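Local coordinates for protein trans-2-enoyl-CoA reductase [NADH] (Treponema denticola ATCC 35405, PDB 4GGO) that catalyses the NADH-dependent reduction of the carbon-carbon double bond of trans-2-enoyl-CoA substrates such as crotonyl-CoA in bacterial fatty acid synthesis, at residues Ile32-Lys37 and Gln314-Tyr319; Gln129-Ala134 and Glu220-Glu225; Ala199-Val204 and Lys246-Lys251; Leu295-Lys300 and Ser354-Lys359. One frame throughout, in Å; residues are numbered along the deposited sequence.

Interaction 1: residues Ile32-Lys37 and Gln314-Tyr319; sequences IEYTKK and QITRLY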
loop_
_atom_site.group_PDB
_atom_site.type_symbol
_atom_site.label_atom_id
_atom_site.label_comp_id
_atom_site.label_asym_id
_atom_site.label_seq_id
_atom_site.Cartn_x
_atom_site.Cartn_y
_atom_site.Cartn_z
ATOM N N ILE A 32 9.974 -6.777 9.901
ATOM C CA ILE A 32 11.349 -7.175 9.628
ATOM C C ILE A 32 11.595 -8.600 10.111
ATOM O O ILE A 32 12.195 -9.408 9.402
ATOM C CB ILE A 32 12.360 -6.222 10.299
ATOM C CG1 ILE A 32 12.222 -4.813 9.723
ATOM C CG2 ILE A 32 13.783 -6.727 10.110
ATOM C CD1 ILE A 32 13.059 -3.779 10.438
ATOM N N GLU A 33 11.120 -8.905 11.316
ATOM C CA GLU A 33 11.291 -10.238 11.884
ATOM C C GLU A 33 10.596 -11.300 11.038
ATOM O O GLU A 33 11.133 -12.390 10.837
ATOM C CB GLU A 33 10.783 -10.293 13.327
ATOM C CG GLU A 33 10.935 -11.664 13.977
ATOM C CD GLU A 33 10.443 -11.699 15.411
ATOM O OE1 GLU A 33 10.121 -10.625 15.960
ATOM O OE2 GLU A 33 10.378 -12.806 15.990
ATOM N N TYR A 34 9.405 -10.981 10.538
ATOM C CA TYR A 34 8.686 -11.909 9.674
ATOM C C TYR A 34 9.448 -12.134 8.377
ATOM O O TYR A 34 9.587 -13.268 7.918
ATOM C CB TYR A 34 7.274 -11.405 9.356
ATOM C CG TYR A 34 6.533 -12.313 8.397
ATOM C CD1 TYR A 34 5.832 -13.419 8.863
ATOM C CD2 TYR A 34 6.546 -12.075 7.027
ATOM C CE1 TYR A 34 5.161 -14.257 7.992
ATOM C CE2 TYR A 34 5.879 -12.911 6.149
ATOM C CZ TYR A 34 5.188 -13.998 6.638
ATOM O OH TYR A 34 4.520 -14.832 5.770
ATOM N N THR A 35 9.931 -11.044 7.790
ATOM C CA THR A 35 10.640 -11.096 6.517
ATOM C C THR A 35 11.890 -11.973 6.590
ATOM O O THR A 35 12.186 -12.726 5.662
ATOM C CB THR A 35 11.030 -9.683 6.034
ATOM O OG1 THR A 35 9.855 -8.868 5.941
ATOM C CG2 THR A 35 11.705 -9.746 4.672
ATOM N N LYS A 36 12.618 -11.874 7.699
ATOM C CA LYS A 36 13.812 -12.690 7.901
ATOM C C LYS A 36 13.457 -14.172 7.993
ATOM O O LYS A 36 14.244 -15.035 7.602
ATOM C CB LYS A 36 14.565 -12.247 9.158
ATOM C CG LYS A 36 15.215 -10.876 9.046
ATOM C CD LYS A 36 15.918 -10.495 10.340
ATOM C CE LYS A 36 16.656 -9.174 10.203
ATOM N NZ LYS A 36 17.754 -9.256 9.201
ATOM N N LYS A 37 12.267 -14.461 8.508
ATOM C CA LYS A 37 11.804 -15.840 8.631
ATOM C C LYS A 37 11.142 -16.326 7.348
ATOM O O LYS A 37 11.133 -17.522 7.062
ATOM C CB LYS A 37 10.815 -15.979 9.788
ATOM C CG LYS A 37 11.382 -15.629 11.148
ATOM C CD LYS A 37 10.341 -15.849 12.235
ATOM C CE LYS A 37 10.881 -15.458 13.599
ATOM N NZ LYS A 37 12.129 -16.197 13.930
ATOM N N GLN A 314 1.728 -10.444 2.036
ATOM C CA GLN A 314 1.446 -10.198 0.626
ATOM C C GLN A 314 2.708 -9.921 -0.183
ATOM O O GLN A 314 2.941 -10.540 -1.219
ATOM C CB GLN A 314 0.500 -9.004 0.487
ATOM C CG GLN A 314 -0.967 -9.353 0.533
ATOM C CD GLN A 314 -1.550 -9.572 -0.846
ATOM O OE1 GLN A 314 -1.717 -8.625 -1.615
ATOM N NE2 GLN A 314 -1.861 -10.823 -1.168
ATOM N N ILE A 315 3.519 -8.984 0.297
ATOM C CA ILE A 315 4.672 -8.515 -0.462
ATOM C C ILE A 315 5.828 -9.516 -0.484
ATOM O O ILE A 315 6.491 -9.679 -1.508
ATOM C CB ILE A 315 5.151 -7.139 0.036
ATOM C CG1 ILE A 315 3.999 -6.134 -0.028
ATOM C CG2 ILE A 315 6.326 -6.654 -0.789
ATOM C CD1 ILE A 315 3.301 -6.088 -1.371
ATOM N N THR A 316 6.066 -10.191 0.635
ATOM C CA THR A 316 7.068 -11.251 0.654
ATOM C C THR A 316 6.697 -12.346 -0.343
ATOM O O THR A 316 7.562 -12.876 -1.038
ATOM C CB THR A 316 7.257 -11.862 2.056
ATOM O OG1 THR A 316 5.982 -12.200 2.614
ATOM C CG2 THR A 316 7.972 -10.884 2.973
ATOM N N ARG A 317 5.408 -12.670 -0.424
ATOM C CA ARG A 317 4.938 -13.642 -1.407
ATOM C C ARG A 317 5.122 -13.103 -2.822
ATOM O O ARG A 317 5.478 -13.846 -3.738
ATOM C CB ARG A 317 3.471 -14.018 -1.165
ATOM C CG ARG A 317 2.901 -14.963 -2.216
ATOM C CD ARG A 317 1.727 -15.782 -1.688
ATOM N NE ARG A 317 0.519 -14.986 -1.483
ATOM C CZ ARG A 317 -0.411 -14.787 -2.413
ATOM N NH1 ARG A 317 -0.269 -15.316 -3.620
ATOM N NH2 ARG A 317 -1.483 -14.056 -2.138
ATOM N N LEU A 318 4.883 -11.806 -2.989
ATOM C CA LEU A 318 5.087 -11.136 -4.270
ATOM C C LEU A 318 6.528 -11.270 -4.760
ATOM O O LEU A 318 6.767 -11.626 -5.912
ATOM C CB LEU A 318 4.714 -9.656 -4.163
ATOM C CG LEU A 318 5.035 -8.785 -5.382
ATOM C CD1 LEU A 318 4.175 -9.177 -6.577
ATOM C CD2 LEU A 318 4.860 -7.310 -5.047
ATOM N N TYR A 319 7.484 -10.981 -3.883
ATOM C CA TYR A 319 8.899 -11.082 -4.226
ATOM C C TYR A 319 9.302 -12.525 -4.518
ATOM O O TYR A 319 9.930 -12.817 -5.537
ATOM C CB TYR A 319 9.767 -10.537 -3.089
ATOM C CG TYR A 319 10.006 -9.041 -3.115
ATOM C CD1 TYR A 319 8.986 -8.143 -2.823
ATOM C CD2 TYR A 319 11.265 -8.527 -3.402
ATOM C CE1 TYR A 319 9.213 -6.772 -2.836
ATOM C CE2 TYR A 319 11.500 -7.162 -3.418
ATOM C CZ TYR A 319 10.470 -6.289 -3.132
ATOM O OH TYR A 319 10.702 -4.931 -3.145
#

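Interaction 2: residues Gln129-Ala134 and Glu220-Glu225; sequences QVIEEA and EGLLEE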
loop_
_atom_site.group_PDB
_atom_site.type_symbol
_atom_site.label_atom_id
_atom_site.label_comp_id
_atom_site.label_asym_id
_atom_site.label_seq_id
_atom_site.Cartn_x
_atom_site.Cartn_y
_atom_site.Cartn_z
ATOM N N GLN A 129 16.032 15.124 -6.425
ATOM C CA GLN A 129 16.789 14.682 -5.259
ATOM C C GLN A 129 17.113 13.194 -5.350
ATOM O O GLN A 129 18.176 12.753 -4.910
ATOM C CB GLN A 129 16.023 14.984 -3.969
ATOM C CG GLN A 129 15.743 16.463 -3.745
ATOM C CD GLN A 129 15.066 16.739 -2.416
ATOM O OE1 GLN A 129 15.254 16.005 -1.447
ATOM N NE2 GLN A 129 14.269 17.799 -2.367
ATOM N N VAL A 130 16.193 12.425 -5.924
ATOM C CA VAL A 130 16.408 10.996 -6.122
ATOM C C VAL A 130 17.517 10.764 -7.142
ATOM O O VAL A 130 18.470 10.030 -6.880
ATOM C CB VAL A 130 15.121 10.285 -6.592
ATOM C CG1 VAL A 130 15.424 8.855 -7.007
ATOM C CG2 VAL A 130 14.064 10.319 -5.497
ATOM N N ILE A 131 17.381 11.400 -8.301
ATOM C CA ILE A 131 18.376 11.310 -9.364
ATOM C C ILE A 131 19.762 11.704 -8.859
ATOM O O ILE A 131 20.752 11.032 -9.143
ATOM C CB ILE A 131 17.996 12.207 -10.558
ATOM C CG1 ILE A 131 16.708 11.701 -11.212
ATOM C CG2 ILE A 131 19.125 12.259 -11.575
ATOM C CD1 ILE A 131 16.175 12.614 -12.295
ATOM N N GLU A 132 19.816 12.791 -8.095
ATOM C CA GLU A 132 21.070 13.287 -7.536
ATOM C C GLU A 132 21.727 12.265 -6.611
ATOM O O GLU A 132 22.926 12.001 -6.715
ATOM C CB GLU A 132 20.832 14.601 -6.790
ATOM C CG GLU A 132 22.067 15.169 -6.112
ATOM C CD GLU A 132 21.833 16.558 -5.551
ATOM O OE1 GLU A 132 20.816 17.185 -5.916
ATOM O OE2 GLU A 132 22.664 17.024 -4.742
ATOM N N GLU A 133 20.936 11.690 -5.711
ATOM C CA GLU A 133 21.442 10.687 -4.781
ATOM C C GLU A 133 21.876 9.421 -5.516
ATOM O O GLU A 133 22.880 8.799 -5.160
ATOM C CB GLU A 133 20.388 10.360 -3.719
ATOM C CG GLU A 133 20.793 9.264 -2.744
ATOM C CD GLU A 133 22.002 9.633 -1.901
ATOM O OE1 GLU A 133 22.251 10.840 -1.700
ATOM O OE2 GLU A 133 22.705 8.708 -1.439
ATOM N N ALA A 134 21.122 9.052 -6.547
ATOM C CA ALA A 134 21.445 7.881 -7.355
ATOM C C ALA A 134 22.730 8.097 -8.151
ATOM O O ALA A 134 23.549 7.186 -8.282
ATOM C CB ALA A 134 20.293 7.545 -8.286
ATOM N N GLU A 220 18.153 9.758 -17.449
ATOM C CA GLU A 220 19.391 9.937 -16.701
ATOM C C GLU A 220 20.236 8.667 -16.674
ATOM O O GLU A 220 21.313 8.643 -16.077
ATOM C CB GLU A 220 19.085 10.387 -15.271
ATOM C CG GLU A 220 18.434 11.757 -15.173
ATOM C CD GLU A 220 19.420 12.892 -15.386
ATOM O OE1 GLU A 220 20.636 12.620 -15.491
ATOM O OE2 GLU A 220 18.978 14.059 -15.445
ATOM N N GLY A 221 19.745 7.614 -17.320
ATOM C CA GLY A 221 20.447 6.344 -17.357
ATOM C C GLY A 221 20.527 5.683 -15.993
ATOM O O GLY A 221 21.545 5.089 -15.640
ATOM N N LEU A 222 19.447 5.783 -15.227
ATOM C CA LEU A 222 19.415 5.234 -13.876
ATOM C C LEU A 222 18.604 3.943 -13.797
ATOM O O LEU A 222 18.226 3.503 -12.711
ATOM C CB LEU A 222 18.862 6.268 -12.894
ATOM C CG LEU A 222 19.703 7.533 -12.713
ATOM C CD1 LEU A 222 19.012 8.502 -11.770
ATOM C CD2 LEU A 222 21.092 7.182 -12.199
ATOM N N LEU A 223 18.341 3.338 -14.950
ATOM C CA LEU A 223 17.621 2.073 -14.999
ATOM C C LEU A 223 18.523 0.955 -15.505
ATOM O O LEU A 223 19.086 1.049 -16.595
ATOM C CB LEU A 223 16.388 2.183 -15.899
ATOM C CG LEU A 223 15.378 3.281 -15.567
ATOM C CD1 LEU A 223 14.141 3.147 -16.443
ATOM C CD2 LEU A 223 15.006 3.241 -14.096
ATOM N N GLU A 224 18.658 -0.099 -14.709
ATOM C CA GLU A 224 19.404 -1.274 -15.134
ATOM C C GLU A 224 18.604 -2.008 -16.204
ATOM O O GLU A 224 17.373 -1.973 -16.195
ATOM C CB GLU A 224 19.675 -2.197 -13.944
ATOM C CG GLU A 224 20.583 -3.374 -14.261
ATOM C CD GLU A 224 21.934 -2.937 -14.794
ATOM O OE1 GLU A 224 22.811 -2.586 -13.977
ATOM O OE2 GLU A 224 22.118 -2.941 -16.030
ATOM N N GLU A 225 19.304 -2.653 -17.131
ATOM C CA GLU A 225 18.657 -3.444 -18.172
ATOM C C GLU A 225 17.756 -4.503 -17.546
ATOM O O GLU A 225 18.199 -5.286 -16.706
ATOM C CB GLU A 225 19.710 -4.114 -19.059
ATOM C CG GLU A 225 19.143 -4.883 -20.245
ATOM C CD GLU A 225 18.789 -3.981 -21.414
ATOM O OE1 GLU A 225 19.148 -2.785 -21.376
ATOM O OE2 GLU A 225 18.153 -4.471 -22.371
#

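Interaction 3: residues Ala199-Val204 and Lys246-Lys251; sequences AATVKV and KGTIGK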
loop_
_atom_site.group_PDB
_atom_site.type_symbol
_atom_site.label_atom_id
_atom_site.label_comp_id
_atom_site.label_asym_id
_atom_site.label_seq_id
_atom_site.Cartn_x
_atom_site.Cartn_y
_atom_site.Cartn_z
ATOM N N ALA A 199 -12.102 12.960 -14.263
ATOM C CA ALA A 199 -10.807 13.342 -14.811
ATOM C C ALA A 199 -9.792 13.568 -13.696
ATOM O O ALA A 199 -8.639 13.150 -13.799
ATOM C CB ALA A 199 -10.939 14.591 -15.669
ATOM N N ALA A 200 -10.236 14.226 -12.630
ATOM C CA ALA A 200 -9.377 14.519 -11.490
ATOM C C ALA A 200 -8.892 13.243 -10.810
ATOM O O ALA A 200 -7.735 13.150 -10.401
ATOM C CB ALA A 200 -10.105 15.409 -10.492
ATOM N N THR A 201 -9.780 12.260 -10.693
ATOM C CA THR A 201 -9.435 10.986 -10.070
ATOM C C THR A 201 -8.359 10.260 -10.871
ATOM O O THR A 201 -7.418 9.706 -10.302
ATOM C CB THR A 201 -10.675 10.083 -9.912
ATOM O OG1 THR A 201 -11.644 10.747 -9.092
ATOM C CG2 THR A 201 -10.298 8.757 -9.265
ATOM N N VAL A 202 -8.496 10.274 -12.194
ATOM C CA VAL A 202 -7.495 9.685 -13.077
ATOM C C VAL A 202 -6.174 10.442 -12.967
ATOM O O VAL A 202 -5.097 9.843 -12.984
ATOM C CB VAL A 202 -7.972 9.678 -14.546
ATOM C CG1 VAL A 202 -6.873 9.172 -15.469
ATOM C CG2 VAL A 202 -9.226 8.828 -14.693
ATOM N N LYS A 203 -6.265 11.763 -12.845
ATOM C CA LYS A 203 -5.088 12.610 -12.681
ATOM C C LYS A 203 -4.304 12.233 -11.431
ATOM O O LYS A 203 -3.074 12.268 -11.422
ATOM C CB LYS A 203 -5.497 14.083 -12.605
ATOM C CG LYS A 203 -5.317 14.854 -13.901
ATOM C CD LYS A 203 -3.844 14.997 -14.248
ATOM C CE LYS A 203 -3.649 15.797 -15.524
ATOM N NZ LYS A 203 -2.210 15.910 -15.892
ATOM N N VAL A 204 -5.026 11.865 -10.377
ATOM C CA VAL A 204 -4.409 11.569 -9.091
ATOM C C VAL A 204 -4.040 10.092 -8.936
ATOM O O VAL A 204 -2.958 9.763 -8.449
ATOM C CB VAL A 204 -5.327 11.997 -7.924
ATOM C CG1 VAL A 204 -4.698 11.644 -6.589
ATOM C CG2 VAL A 204 -5.616 13.487 -7.998
ATOM N N LYS A 246 -16.239 -0.015 -12.703
ATOM C CA LYS A 246 -16.901 0.936 -13.588
ATOM C C LYS A 246 -16.992 2.346 -13.002
ATOM O O LYS A 246 -17.573 3.234 -13.621
ATOM C CB LYS A 246 -18.303 0.428 -13.952
ATOM C CG LYS A 246 -18.339 -1.004 -14.482
ATOM C CD LYS A 246 -19.738 -1.422 -14.941
ATOM C CE LYS A 246 -20.242 -0.556 -16.087
ATOM N NZ LYS A 246 -21.590 -0.968 -16.586
ATOM N N GLY A 247 -16.419 2.550 -11.819
ATOM C CA GLY A 247 -16.467 3.848 -11.165
ATOM C C GLY A 247 -15.235 4.694 -11.428
ATOM O O GLY A 247 -14.428 4.371 -12.300
ATOM N N THR A 248 -15.095 5.782 -10.673
ATOM C CA THR A 248 -13.955 6.682 -10.808
ATOM C C THR A 248 -12.643 5.959 -10.519
ATOM O O THR A 248 -11.633 6.198 -11.179
ATOM C CB THR A 248 -14.082 7.895 -9.871
ATOM O OG1 THR A 248 -14.217 7.444 -8.518
ATOM C CG2 THR A 248 -15.299 8.724 -10.243
ATOM N N ILE A 249 -12.669 5.071 -9.529
ATOM C CA ILE A 249 -11.516 4.237 -9.218
ATOM C C ILE A 249 -11.208 3.331 -10.403
ATOM O O ILE A 249 -10.048 3.140 -10.773
ATOM C CB ILE A 249 -11.772 3.361 -7.977
ATOM C CG1 ILE A 249 -12.031 4.236 -6.749
ATOM C CG2 ILE A 249 -10.597 2.425 -7.725
ATOM C CD1 ILE A 249 -12.376 3.446 -5.505
ATOM N N GLY A 250 -12.265 2.782 -10.997
ATOM C CA GLY A 250 -12.138 1.889 -12.133
ATOM C C GLY A 250 -11.461 2.529 -13.328
ATOM O O GLY A 250 -10.693 1.880 -14.033
ATOM N N LYS A 251 -11.744 3.806 -13.556
ATOM C CA LYS A 251 -11.131 4.528 -14.665
ATOM C C LYS A 251 -9.655 4.802 -14.396
ATOM O O LYS A 251 -8.830 4.745 -15.308
ATOM C CB LYS A 251 -11.881 5.832 -14.947
ATOM C CG LYS A 251 -12.896 5.725 -16.078
ATOM C CD LYS A 251 -13.870 4.581 -15.846
ATOM C CE LYS A 251 -14.726 4.318 -17.074
ATOM N NZ LYS A 251 -15.676 3.195 -16.847
#

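Interaction 4: residues Leu295-Lys300 and Ser354-Lys359; sequences LASLFK and SALMEK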
loop_
_atom_site.group_PDB
_atom_site.type_symbol
_atom_site.label_atom_id
_atom_site.label_comp_id
_atom_site.label_asym_id
_atom_site.label_seq_id
_atom_site.Cartn_x
_atom_site.Cartn_y
_atom_site.Cartn_z
ATOM N N LEU A 295 -14.446 -6.585 3.982
ATOM C CA LEU A 295 -13.130 -6.852 4.560
ATOM C C LEU A 295 -13.222 -7.609 5.879
ATOM O O LEU A 295 -12.467 -8.549 6.110
ATOM C CB LEU A 295 -12.354 -5.549 4.765
ATOM C CG LEU A 295 -11.857 -4.847 3.501
ATOM C CD1 LEU A 295 -11.182 -3.537 3.854
ATOM C CD2 LEU A 295 -10.909 -5.749 2.729
ATOM N N ALA A 296 -14.143 -7.190 6.740
ATOM C CA ALA A 296 -14.361 -7.868 8.014
ATOM C C ALA A 296 -14.772 -9.320 7.786
ATOM O O ALA A 296 -14.346 -10.221 8.510
ATOM C CB ALA A 296 -15.412 -7.137 8.834
ATOM N N SER A 297 -15.600 -9.538 6.771
ATOM C CA SER A 297 -16.035 -10.879 6.414
ATOM C C SER A 297 -14.902 -11.648 5.746
ATOM O O SER A 297 -14.732 -12.844 5.981
ATOM C CB SER A 297 -17.249 -10.815 5.487
ATOM O OG SER A 297 -18.294 -10.061 6.075
ATOM N N LEU A 298 -14.132 -10.951 4.915
ATOM C CA LEU A 298 -13.005 -11.553 4.210
ATOM C C LEU A 298 -11.939 -12.014 5.192
ATOM O O LEU A 298 -11.409 -13.118 5.068
ATOM C CB LEU A 298 -12.397 -10.560 3.214
ATOM C CG LEU A 298 -11.269 -11.092 2.327
ATOM C CD1 LEU A 298 -11.815 -12.085 1.309
ATOM C CD2 LEU A 298 -10.540 -9.951 1.633
ATOM N N PHE A 299 -11.626 -11.163 6.166
ATOM C CA PHE A 299 -10.641 -11.496 7.190
ATOM C C PHE A 299 -11.081 -12.742 7.952
ATOM O O PHE A 299 -10.277 -13.630 8.234
ATOM C CB PHE A 299 -10.448 -10.335 8.171
ATOM C CG PHE A 299 -9.828 -9.103 7.560
ATOM C CD1 PHE A 299 -9.302 -9.127 6.278
ATOM C CD2 PHE A 299 -9.766 -7.920 8.279
ATOM C CE1 PHE A 299 -8.733 -7.994 5.722
ATOM C CE2 PHE A 299 -9.197 -6.784 7.730
ATOM C CZ PHE A 299 -8.680 -6.823 6.450
ATOM N N LYS A 300 -12.368 -12.802 8.275
ATOM C CA LYS A 300 -12.933 -13.931 9.003
ATOM C C LYS A 300 -12.782 -15.231 8.217
ATOM O O LYS A 300 -12.288 -16.232 8.737
ATOM C CB LYS A 300 -14.409 -13.676 9.303
ATOM C CG LYS A 300 -15.064 -14.754 10.151
ATOM C CD LYS A 300 -14.452 -14.798 11.540
ATOM C CE LYS A 300 -15.282 -15.651 12.483
ATOM N NZ LYS A 300 -14.756 -15.607 13.876
ATOM N N SER A 354 -19.598 -14.047 0.563
ATOM C CA SER A 354 -20.918 -13.606 0.122
ATOM C C SER A 354 -22.028 -14.166 1.005
ATOM O O SER A 354 -22.973 -13.457 1.349
ATOM C CB SER A 354 -21.161 -13.997 -1.337
ATOM O OG SER A 354 -20.343 -13.237 -2.209
ATOM N N ALA A 355 -21.911 -15.439 1.366
ATOM C CA ALA A 355 -22.888 -16.070 2.245
ATOM C C ALA A 355 -22.837 -15.437 3.630
ATOM O O ALA A 355 -23.867 -15.238 4.273
ATOM C CB ALA A 355 -22.641 -17.568 2.333
ATOM N N LEU A 356 -21.627 -15.111 4.075
ATOM C CA LEU A 356 -21.422 -14.527 5.393
ATOM C C LEU A 356 -22.018 -13.125 5.491
ATOM O O LEU A 356 -22.647 -12.782 6.493
ATOM C CB LEU A 356 -19.930 -14.495 5.733
ATOM C CG LEU A 356 -19.553 -14.125 7.168
ATOM C CD1 LEU A 356 -20.283 -15.019 8.158
ATOM C CD2 LEU A 356 -18.046 -14.228 7.363
ATOM N N MET A 357 -21.828 -12.323 4.447
ATOM C CA MET A 357 -22.328 -10.950 4.434
ATOM C C MET A 357 -23.854 -10.878 4.512
ATOM O O MET A 357 -24.409 -9.919 5.048
ATOM C CB MET A 357 -21.824 -10.197 3.198
ATOM C CG MET A 357 -20.330 -9.901 3.210
ATOM S SD MET A 357 -19.812 -8.775 1.896
ATOM C CE MET A 357 -20.030 -9.804 0.447
ATOM N N GLU A 358 -24.526 -11.892 3.979
ATOM C CA GLU A 358 -25.987 -11.934 3.989
ATOM C C GLU A 358 -26.553 -12.274 5.365
ATOM O O GLU A 358 -27.710 -11.974 5.659
ATOM C CB GLU A 358 -26.506 -12.937 2.956
ATOM C CG GLU A 358 -26.353 -12.491 1.512
ATOM C CD GLU A 358 -26.921 -13.498 0.528
ATOM O OE1 GLU A 358 -27.327 -14.596 0.964
ATOM O OE2 GLU A 358 -26.964 -13.190 -0.682
ATOM N N LYS A 359 -25.735 -12.896 6.207
ATOM C CA LYS A 359 -26.193 -13.355 7.515
ATOM C C LYS A 359 -25.845 -12.382 8.640
ATOM O O LYS A 359 -26.349 -12.508 9.756
ATOM C CB LYS A 359 -25.617 -14.740 7.821
ATOM C CG LYS A 359 -25.933 -15.782 6.764
ATOM C CD LYS A 359 -25.215 -17.091 7.045
ATOM C CE LYS A 359 -25.482 -18.112 5.951
ATOM N NZ LYS A 359 -26.926 -18.464 5.854
#

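Interaction 1: residues Ile32-Lys37 and Gln314-Tyr319
Helix 21-38, near the start of the chain, lies beside helix 311-323 of the catalytic region, and the two meet where Tyr-34 and Thr-35 face Thr-316. The backbones come close together, the CA atoms of Thr-35 and Thr-316 being 6.9 Å apart, a spacing that suits the short, beta-branched threonine. Thr-316 stands in the middle and touches both. Its methyl CG2 points at the Thr-35 hydroxyl, with CG2 4.1 Å from Thr-35 OG1, while its own OG1 turns to the tyrosine. The ring of Tyr-34 is met at its edge and in its plane, CE2 standing 3.6 Å from Thr-316 OG1. This ring is carried toward helix 311-323 because its CG is trans to the main-chain nitrogen (chi1 177°), and it also rests on Ile-312 and Glu-313. On Thr-316, OG1 sits between N and the carbonyl carbon (chi1 49°), from where it bonds back to the carbonyls of Ile-312 and Glu-313; Thr-35 OG1 likewise bonds to Gln-31 O. Helix 61-74, whose first residues complete the NAD-binding run 57-62, packs against both, with Ile-68 on Thr-35 and Thr-69 on Thr-316. Since both buried hydroxyls are satisfied within their own helices, the junction behaves largely as an apolar one, held by van der Waals contact and perhaps by a slight attraction between the aromatic C-H edge and the threonine oxygen.

Interaction 2: residues Gln129-Ala134 and Glu220-Glu225
With chi1 at -65°, Ile-131 swings CG1 to the side of its own nitrogen and leaves CG2 trans to it, splayed toward Glu-220 and Leu-222. Leu-222 answers with chi1 -64° and an extended chi2, which pushes CD1 straight at helix 124-136. That one methyl lies 3.8 Å from Ile-131 CA, and it is 3.8 Å from Ala-134 CB as well, settling between residues one turn apart; the small alanine lets the leucine come in close. Leu-222 CD2 joins at 4.0 Å from Ala-134 CB. Helix 124-136 is the connection of a Rossmann beta-alpha-beta unit, running from edge strand 114-118 to strand 141-146, whereas residues 220-225 lead out of helix 208-219. That helix ends in a Schellman motif, in which Gly-221 takes the positive phi that glycine accepts readily, and Leu-222 follows at once, its backbone bonded to Phe-141. Glu-220, just before the glycine, contributes aliphatic carbon: its chain folds at chi2 so that CG rests 3.7 Å from Ile-131 CG2 and 3.8 Å from Ile-131 CD1, the side chains crossing at about a right angle. Its carboxylate continues past the isoleucine to a salt bridge between OE1 and Lys-135 NZ.

Interaction 3: residues Ala199-Val204 and Lys246-Lys251
Van der Waals contact joins the two helices through Thr-201 with Thr-248 and Val-202 with Lys-251. The methyl of Thr-201 lies against the backbone of the second helix, CG2 being 3.5 Å from Thr-248 O, and Thr-201 OG1 stands 3.8 Å from Thr-248 CB, the two side chains meeting nearly at right angles. One step along, Val-202 CG2 packs 4.0 Å from Lys-251 CB; a bend at chi2 (54°) then carries the rest of the lysine away, so that only the root of this long chain lines the seam. The second helix, 248-266, starts here with Gly-247 as N-cap and Thr-248 in its first turn. It bears Lys-253, which binds NAD, and begins shortly after Tyr-244, the probable proton donor; eight residues separate that tyrosine from the lysine, the spacing of this reductase family. Ile-249 turns from the contact toward that site, its side chain about 4 Å from that of Tyr-244. Polar bonds are made sidelong, to the loop after strand 161-163, and threonine suits both places, offering carbon to the other helix and a hydroxyl to the loop. Thr-201 OG1 bonds to Val-165 N and to Glu-197 O of its own helix, while Thr-248 OG1 bonds to Val-165 O and Lys-167 N.

Interaction 4: residues Leu295-Lys300 and Ser354-Lys359
Ser-297 of helix 291-305 fits against Leu-356 and Met-357 of helix 347-359. Its hydroxyl oxygen OG touches the methionine at 3.5 Å from Met-357 CG, and Ser-297 CB is 3.9 Å from that same carbon. The leucine is met through a single branch: Leu-356 CD2 sits 3.8 Å from Ser-297 O and 4.0 Å from Ser-297 CB. Lys-300, one turn on, flanks this methyl with its aliphatic part, CG being 4.1 Å from Leu-356 CD2. A bend at chi2 of the lysine then leads the ammonium end away from the leucine, so an amphipathic residue can border an apolar patch without burying its charge there. Leu-356 is aimed across by chi1 of -170°, which sets its CG opposite the main-chain nitrogen.

A serine suits the middle of this seam because it is small: the CA atoms of Ser-297 and Leu-356 are 6.6 Å apart, and the short helix segments approach to 9.4 Å at an angle of 125°, steeply inclined and closer to antiparallel than to parallel. Its hydroxyl is satisfied by Leu-293 O in the preceding turn, leaving packing as its role toward helix 347-359. Farther out, Val-353 lies on both Ser-297 and Leu-298, while Leu-368 of the short helix 365-368 supports Leu-356. Met-357 is about 10 Å, side chain to side chain, from the substrate-binding Tyr-234. The arrangement is an inclined helix-helix packing that joins the Rossmann-type catalytic region to helix 347-359 of the C-terminal part of the chain, through a helix that follows strand 270-276 and the NAD-binding residues 280-282.

In the fold
Interactions 1 and 3 are buried, whereas interactions 2 and 4 lie farther from the chain's centre and are only partly buried. In the two buried contacts threonines suit the close approach of the backbones: those of interaction 1 satisfy their hydroxyls within their own helices, those of interaction 3 reach a neighbouring loop, Thr-201 keeping a bond in its own helix besides. The outer two rest on leucine branches, with the carbon chains of a glutamate or a lysine at the margin. Interaction 2 lies away from the annotated sites, on helix 124-136, beside the sheet, while interaction 3 lies beside Tyr-244, the probable proton donor. Helices 291-305 and 311-323, consecutive in sequence, link interactions 4 and 1.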